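Local coordinates for protein kinase (Staphylococcus aureus subsp. aureus Mu50, PDB 3PY9) that probably senses cell-wall muropeptides through its extracellular PASTA repeats and passes the signal to a serine/threonine kinase domain that phosphorylates proteins inside the cell, at residues K231-D243 with R266-D280. Sequence-based numbering, arbitrary orientation.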
loop_
_atom_site.group_PDB
_atom_site.type_symbol
_atom_site.label_atom_id
_atom_site.label_comp_id
_atom_site.label_asym_id
_atom_site.label_seq_id
_atom_site.Cartn_x
_atom_site.Cartn_y
_atom_site.Cartn_z
ATOM N N LYS A 231 -4.718 -24.050 -42.227
ATOM C CA LYS A 231 -3.987 -22.996 -41.566
ATOM C C LYS A 231 -2.822 -23.601 -40.776
ATOM O O LYS A 231 -2.918 -24.703 -40.246
ATOM C CB LYS A 231 -4.912 -22.151 -40.675
ATOM C CG LYS A 231 -5.982 -21.342 -41.435
ATOM C CD LYS A 231 -5.429 -20.521 -42.618
ATOM C CE LYS A 231 -6.545 -19.818 -43.414
ATOM N NZ LYS A 231 -7.409 -20.751 -44.223
ATOM N N SER A 232 -1.717 -22.875 -40.734
ATOM C CA SER A 232 -0.538 -23.308 -40.007
ATOM C C SER A 232 -0.794 -23.342 -38.508
ATOM O O SER A 232 -1.711 -22.689 -37.989
ATOM C CB SER A 232 0.644 -22.396 -40.326
ATOM O OG SER A 232 0.401 -21.058 -39.932
ATOM N N GLN A 233 0.013 -24.147 -37.835
ATOM C CA GLN A 233 0.079 -24.192 -36.388
ATOM C C GLN A 233 1.471 -23.758 -35.992
ATOM O O GLN A 233 2.453 -24.031 -36.701
ATOM C CB GLN A 233 -0.137 -25.608 -35.891
ATOM C CG GLN A 233 -1.487 -26.184 -36.178
ATOM C CD GLN A 233 -1.604 -27.610 -35.705
ATOM O OE1 GLN A 233 -0.868 -28.475 -36.142
ATOM N NE2 GLN A 233 -2.531 -27.857 -34.797
ATOM N N LYS A 234 1.559 -23.114 -34.844
ATOM C CA LYS A 234 2.826 -22.641 -34.345
ATOM C C LYS A 234 3.462 -23.650 -33.387
ATOM O O LYS A 234 2.836 -24.125 -32.439
ATOM C CB LYS A 234 2.633 -21.311 -33.633
ATOM C CG LYS A 234 3.904 -20.464 -33.556
ATOM C CD LYS A 234 3.755 -19.291 -32.560
ATOM C CE LYS A 234 2.296 -18.894 -32.313
ATOM N NZ LYS A 234 1.566 -18.576 -33.576
ATOM N N VAL A 235 4.721 -23.961 -33.647
ATOM C CA VAL A 235 5.456 -24.889 -32.815
ATOM C C VAL A 235 6.422 -24.081 -31.969
ATOM O O VAL A 235 7.072 -23.165 -32.468
ATOM C CB VAL A 235 6.202 -25.943 -33.660
ATOM C CG1 VAL A 235 6.914 -26.957 -32.780
ATOM C CG2 VAL A 235 5.229 -26.630 -34.586
ATOM N N LYS A 236 6.477 -24.413 -30.683
ATOM C CA LYS A 236 7.444 -23.824 -29.774
ATOM C C LYS A 236 8.152 -24.945 -29.034
ATOM O O LYS A 236 7.512 -25.811 -28.412
ATOM C CB LYS A 236 6.765 -22.854 -28.800
ATOM C CG LYS A 236 6.303 -21.559 -29.449
ATOM C CD LYS A 236 5.692 -20.611 -28.442
ATOM C CE LYS A 236 4.764 -19.620 -29.139
ATOM N NZ LYS A 236 3.439 -20.259 -29.449
ATOM N N VAL A 237 9.476 -24.924 -29.137
ATOM C CA VAL A 237 10.352 -25.904 -28.537
ATOM C C VAL A 237 11.071 -25.229 -27.364
ATOM O O VAL A 237 11.715 -24.176 -27.520
ATOM C CB VAL A 237 11.372 -26.437 -29.568
ATOM C CG1 VAL A 237 12.132 -27.645 -29.021
ATOM C CG2 VAL A 237 10.674 -26.801 -30.888
ATOM N N TYR A 238 10.932 -25.822 -26.185
ATOM C CA TYR A 238 11.575 -25.309 -24.973
ATOM C C TYR A 238 12.584 -26.341 -24.535
ATOM O O TYR A 238 12.271 -27.528 -24.480
ATOM C CB TYR A 238 10.561 -25.051 -23.850
ATOM C CG TYR A 238 9.381 -24.195 -24.245
ATOM C CD1 TYR A 238 9.333 -22.837 -23.925
ATOM C CD2 TYR A 238 8.300 -24.745 -24.946
ATOM C CE1 TYR A 238 8.226 -22.048 -24.294
ATOM C CE2 TYR A 238 7.205 -23.974 -25.320
ATOM C CZ TYR A 238 7.167 -22.627 -24.993
ATOM O OH TYR A 238 6.059 -21.879 -25.367
ATOM N N ILE A 239 13.796 -25.881 -24.245
ATOM C CA ILE A 239 14.916 -26.758 -23.891
ATOM C C ILE A 239 15.429 -26.426 -22.492
ATOM O O ILE A 239 15.526 -25.257 -22.133
ATOM C CB ILE A 239 16.065 -26.663 -24.958
ATOM C CG1 ILE A 239 15.799 -27.609 -26.116
ATOM C CG2 ILE A 239 17.410 -27.034 -24.399
ATOM C CD1 ILE A 239 14.934 -27.019 -27.193
ATOM N N LYS A 240 15.719 -27.460 -21.704
ATOM C CA LYS A 240 16.510 -27.323 -20.469
ATOM C C LYS A 240 17.792 -28.122 -20.651
ATOM O O LYS A 240 17.730 -29.340 -20.745
ATOM C CB LYS A 240 15.750 -27.849 -19.250
ATOM C CG LYS A 240 14.512 -27.052 -18.887
ATOM C CD LYS A 240 13.871 -27.534 -17.579
ATOM C CE LYS A 240 12.597 -26.740 -17.289
ATOM N NZ LYS A 240 11.673 -27.420 -16.333
ATOM N N ASP A 241 18.938 -27.442 -20.739
ATOM C CA ASP A 241 20.251 -28.107 -20.893
ATOM C C ASP A 241 21.374 -27.280 -20.248
ATOM O O ASP A 241 21.107 -26.496 -19.332
ATOM C CB ASP A 241 20.556 -28.406 -22.374
ATOM C CG ASP A 241 20.721 -27.141 -23.217
ATOM O OD1 ASP A 241 20.234 -26.075 -22.794
ATOM O OD2 ASP A 241 21.333 -27.227 -24.307
ATOM N N LYS A 242 22.613 -27.432 -20.726
ATOM C CA LYS A 242 23.763 -26.734 -20.107
ATOM C C LYS A 242 23.551 -25.219 -19.932
ATOM O O LYS A 242 23.807 -24.674 -18.858
ATOM C CB LYS A 242 25.085 -27.037 -20.840
ATOM C CG LYS A 242 25.502 -26.064 -21.970
ATOM C CD LYS A 242 24.734 -26.298 -23.286
ATOM C CE LYS A 242 24.976 -25.203 -24.335
ATOM N NZ LYS A 242 26.391 -25.137 -24.790
ATOM N N ASP A 243 23.044 -24.568 -20.978
ATOM C CA ASP A 243 22.966 -23.111 -21.035
ATOM C C ASP A 243 21.547 -22.579 -21.200
ATOM O O ASP A 243 21.336 -21.419 -21.568
ATOM C CB ASP A 243 23.874 -22.587 -22.153
ATOM C CG ASP A 243 25.318 -22.457 -21.709
ATOM O OD1 ASP A 243 25.545 -21.987 -20.576
ATOM O OD2 ASP A 243 26.230 -22.822 -22.482
ATOM N N ARG A 266 22.996 -29.840 -25.187
ATOM C CA ARG A 266 24.336 -29.957 -24.602
ATOM C C ARG A 266 24.283 -30.091 -23.072
ATOM O O ARG A 266 23.778 -29.213 -22.363
ATOM C CB ARG A 266 25.256 -28.821 -25.068
ATOM C CG ARG A 266 25.528 -28.829 -26.570
ATOM C CD ARG A 266 26.903 -28.262 -26.931
ATOM N NE ARG A 266 27.450 -28.889 -28.145
ATOM C CZ ARG A 266 28.430 -28.393 -28.911
ATOM N NH1 ARG A 266 29.012 -27.228 -28.623
ATOM N NH2 ARG A 266 28.829 -29.072 -29.987
ATOM N N ILE A 267 24.797 -31.216 -22.584
ATOM C CA ILE A 267 24.601 -31.640 -21.197
ATOM C C ILE A 267 25.934 -31.746 -20.439
ATOM O O ILE A 267 26.902 -32.312 -20.955
ATOM C CB ILE A 267 23.870 -33.013 -21.144
ATOM C CG1 ILE A 267 22.766 -33.091 -22.209
ATOM C CG2 ILE A 267 23.279 -33.251 -19.769
ATOM C CD1 ILE A 267 22.723 -34.401 -22.988
ATOM N N GLU A 268 25.975 -31.212 -19.216
ATOM C CA GLU A 268 27.155 -31.337 -18.336
ATOM C C GLU A 268 27.316 -32.747 -17.737
ATOM O O GLU A 268 26.492 -33.628 -17.986
ATOM C CB GLU A 268 27.087 -30.309 -17.208
ATOM C CG GLU A 268 27.534 -28.911 -17.599
ATOM C CD GLU A 268 27.824 -28.039 -16.384
ATOM O OE1 GLU A 268 26.933 -27.257 -15.976
ATOM O OE2 GLU A 268 28.942 -28.155 -15.832
ATOM N N LYS A 269 28.377 -32.959 -16.954
ATOM C CA LYS A 269 28.527 -34.207 -16.198
ATOM C C LYS A 269 27.435 -34.263 -15.134
ATOM O O LYS A 269 27.044 -33.217 -14.584
ATOM C CB LYS A 269 29.892 -34.312 -15.500
ATOM C CG LYS A 269 31.123 -34.269 -16.396
ATOM C CD LYS A 269 32.311 -35.030 -15.759
ATOM C CE LYS A 269 33.646 -34.243 -15.827
ATOM N NZ LYS A 269 33.957 -33.579 -17.140
ATOM N N GLY A 270 26.950 -35.480 -14.868
ATOM C CA GLY A 270 25.995 -35.764 -13.791
ATOM C C GLY A 270 24.676 -35.017 -13.856
ATOM O O GLY A 270 24.042 -34.773 -12.826
ATOM N N LYS A 271 24.264 -34.646 -15.070
ATOM C CA LYS A 271 22.998 -33.933 -15.275
ATOM C C LYS A 271 22.152 -34.480 -16.429
ATOM O O LYS A 271 22.632 -35.272 -17.270
ATOM C CB LYS A 271 23.240 -32.425 -15.438
ATOM C CG LYS A 271 23.275 -31.680 -14.122
ATOM C CD LYS A 271 23.812 -30.269 -14.303
ATOM C CE LYS A 271 23.795 -29.504 -12.995
ATOM N NZ LYS A 271 24.738 -28.348 -13.044
ATOM N N THR A 272 20.882 -34.071 -16.421
ATOM C CA THR A 272 19.932 -34.375 -17.484
ATOM C C THR A 272 19.536 -33.090 -18.189
ATOM O O THR A 272 19.472 -32.019 -17.572
ATOM C CB THR A 272 18.623 -35.084 -16.969
ATOM O OG1 THR A 272 18.135 -34.442 -15.782
ATOM C CG2 THR A 272 18.866 -36.551 -16.669
ATOM N N ALA A 273 19.296 -33.206 -19.489
ATOM C CA ALA A 273 18.642 -32.150 -20.252
ATOM C C ALA A 273 17.276 -32.664 -20.698
ATOM O O ALA A 273 17.023 -33.864 -20.661
ATOM C CB ALA A 273 19.481 -31.754 -21.445
ATOM N N SER A 274 16.397 -31.753 -21.097
ATOM C CA SER A 274 15.071 -32.118 -21.564
ATOM C C SER A 274 14.540 -31.126 -22.618
ATOM O O SER A 274 14.994 -29.966 -22.697
ATOM C CB SER A 274 14.100 -32.240 -20.377
ATOM O OG SER A 274 13.966 -31.029 -19.644
ATOM N N TYR A 275 13.600 -31.601 -23.438
ATOM C CA TYR A 275 12.853 -30.724 -24.335
ATOM C C TYR A 275 11.351 -30.903 -24.202
ATOM O O TYR A 275 10.866 -32.012 -23.923
ATOM C CB TYR A 275 13.275 -30.912 -25.788
ATOM C CG TYR A 275 12.920 -32.247 -26.402
ATOM C CD1 TYR A 275 13.893 -33.223 -26.571
ATOM C CD2 TYR A 275 11.612 -32.527 -26.844
ATOM C CE1 TYR A 275 13.588 -34.451 -27.150
ATOM C CE2 TYR A 275 11.291 -33.747 -27.407
ATOM C CZ TYR A 275 12.292 -34.706 -27.566
ATOM O OH TYR A 275 12.009 -35.930 -28.132
ATOM N N ILE A 276 10.631 -29.802 -24.370
ATOM C CA ILE A 276 9.192 -29.833 -24.561
ATOM C C ILE A 276 8.917 -29.220 -25.912
ATOM O O ILE A 276 9.491 -28.192 -26.250
ATOM C CB ILE A 276 8.422 -28.960 -23.542
ATOM C CG1 ILE A 276 8.958 -29.132 -22.114
ATOM C CG2 ILE A 276 6.933 -29.203 -23.657
ATOM C CD1 ILE A 276 8.374 -30.276 -21.368
ATOM N N VAL A 277 8.017 -29.845 -26.665
ATOM C CA VAL A 277 7.527 -29.310 -27.927
ATOM C C VAL A 277 6.023 -29.101 -27.793
ATOM O O VAL A 277 5.277 -30.069 -27.639
ATOM C CB VAL A 277 7.751 -30.289 -29.097
ATOM C CG1 VAL A 277 7.181 -29.712 -30.382
ATOM C CG2 VAL A 277 9.234 -30.646 -29.273
ATOM N N LYS A 278 5.596 -27.847 -27.890
ATOM C CA LYS A 278 4.180 -27.468 -27.921
ATOM C C LYS A 278 3.729 -27.033 -29.316
ATOM O O LYS A 278 4.534 -26.509 -30.096
ATOM C CB LYS A 278 3.918 -26.330 -26.941
ATOM C CG LYS A 278 4.325 -26.647 -25.514
ATOM C CD LYS A 278 3.855 -25.551 -24.587
ATOM C CE LYS A 278 4.313 -25.780 -23.173
ATOM N NZ LYS A 278 3.964 -24.580 -22.376
ATOM N N VAL A 279 2.445 -27.263 -29.619
ATOM C CA VAL A 279 1.844 -26.920 -30.909
ATOM C C VAL A 279 0.559 -26.158 -30.616
ATOM O O VAL A 279 -0.370 -26.701 -30.000
ATOM C CB VAL A 279 1.569 -28.181 -31.808
ATOM C CG1 VAL A 279 0.787 -27.797 -33.041
ATOM C CG2 VAL A 279 2.891 -28.893 -32.214
ATOM N N ASP A 280 0.512 -24.896 -31.035
ATOM C CA ASP A 280 -0.579 -24.000 -30.608
ATOM C C ASP A 280 -0.877 -24.065 -29.093
ATOM O O ASP A 280 -2.039 -24.156 -28.684
ATOM C CB ASP A 280 -1.851 -24.307 -31.400
ATOM C CG ASP A 280 -1.790 -23.794 -32.819
ATOM O OD1 ASP A 280 -0.959 -22.928 -33.140
ATOM O OD2 ASP A 280 -2.596 -24.255 -33.624
HETATM O O HOH W 1 -3.692 -23.106 -35.980
#
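An antiparallel pair of neighbouring strands, 233-241 and 272-279, is zipped together by backbone bonds at Lys236–Lys278, Tyr238–Ile276 and Lys240–Ser274; Tyr238 N to Ile276 O, at 2.8 Å, is typical. The beta-branched residues between these pairs suit extended strands and turn to one face: Val235 CG1 lies 3.7 Å from Val277 CG1, and Val237, its CG1 swung opposite its own N (chi1 -170°), sets that methyl 4.2 Å from Val277 CG2. On this face Val237, Ile239 and Tyr275 pack on Ile263 of strand 259-265, consistent with the sandwich expected of an E-set, immunoglobulin-like domain at the C-terminal end of the PASTA region. The other face is mixed; there the extended chain of Lys278 passes the CE2 corner of Tyr238 at about a right angle, CD 3.8 Å away, its aliphatic stem supplying the apolar contact. At one end Asp280 N bonds Lys234 O, and its short carboxylate replaces a main-chain carbonyl: OD1 accepts Lys234 N at 3.0 Å from above the carboxylate plane, while a water joins OD2 to Ser232 O. Gln233 lays its chain over Val279 CG1, and its OE1 is held by Thr226 N. At the far end Asp241 OD2 uses its anti lone pair for Arg266 N (3.2 Å), and Lys242 N donates a hydrogen bond to Arg266 O, nearly along the C=O line (176°) but bent at the hydrogen (149°).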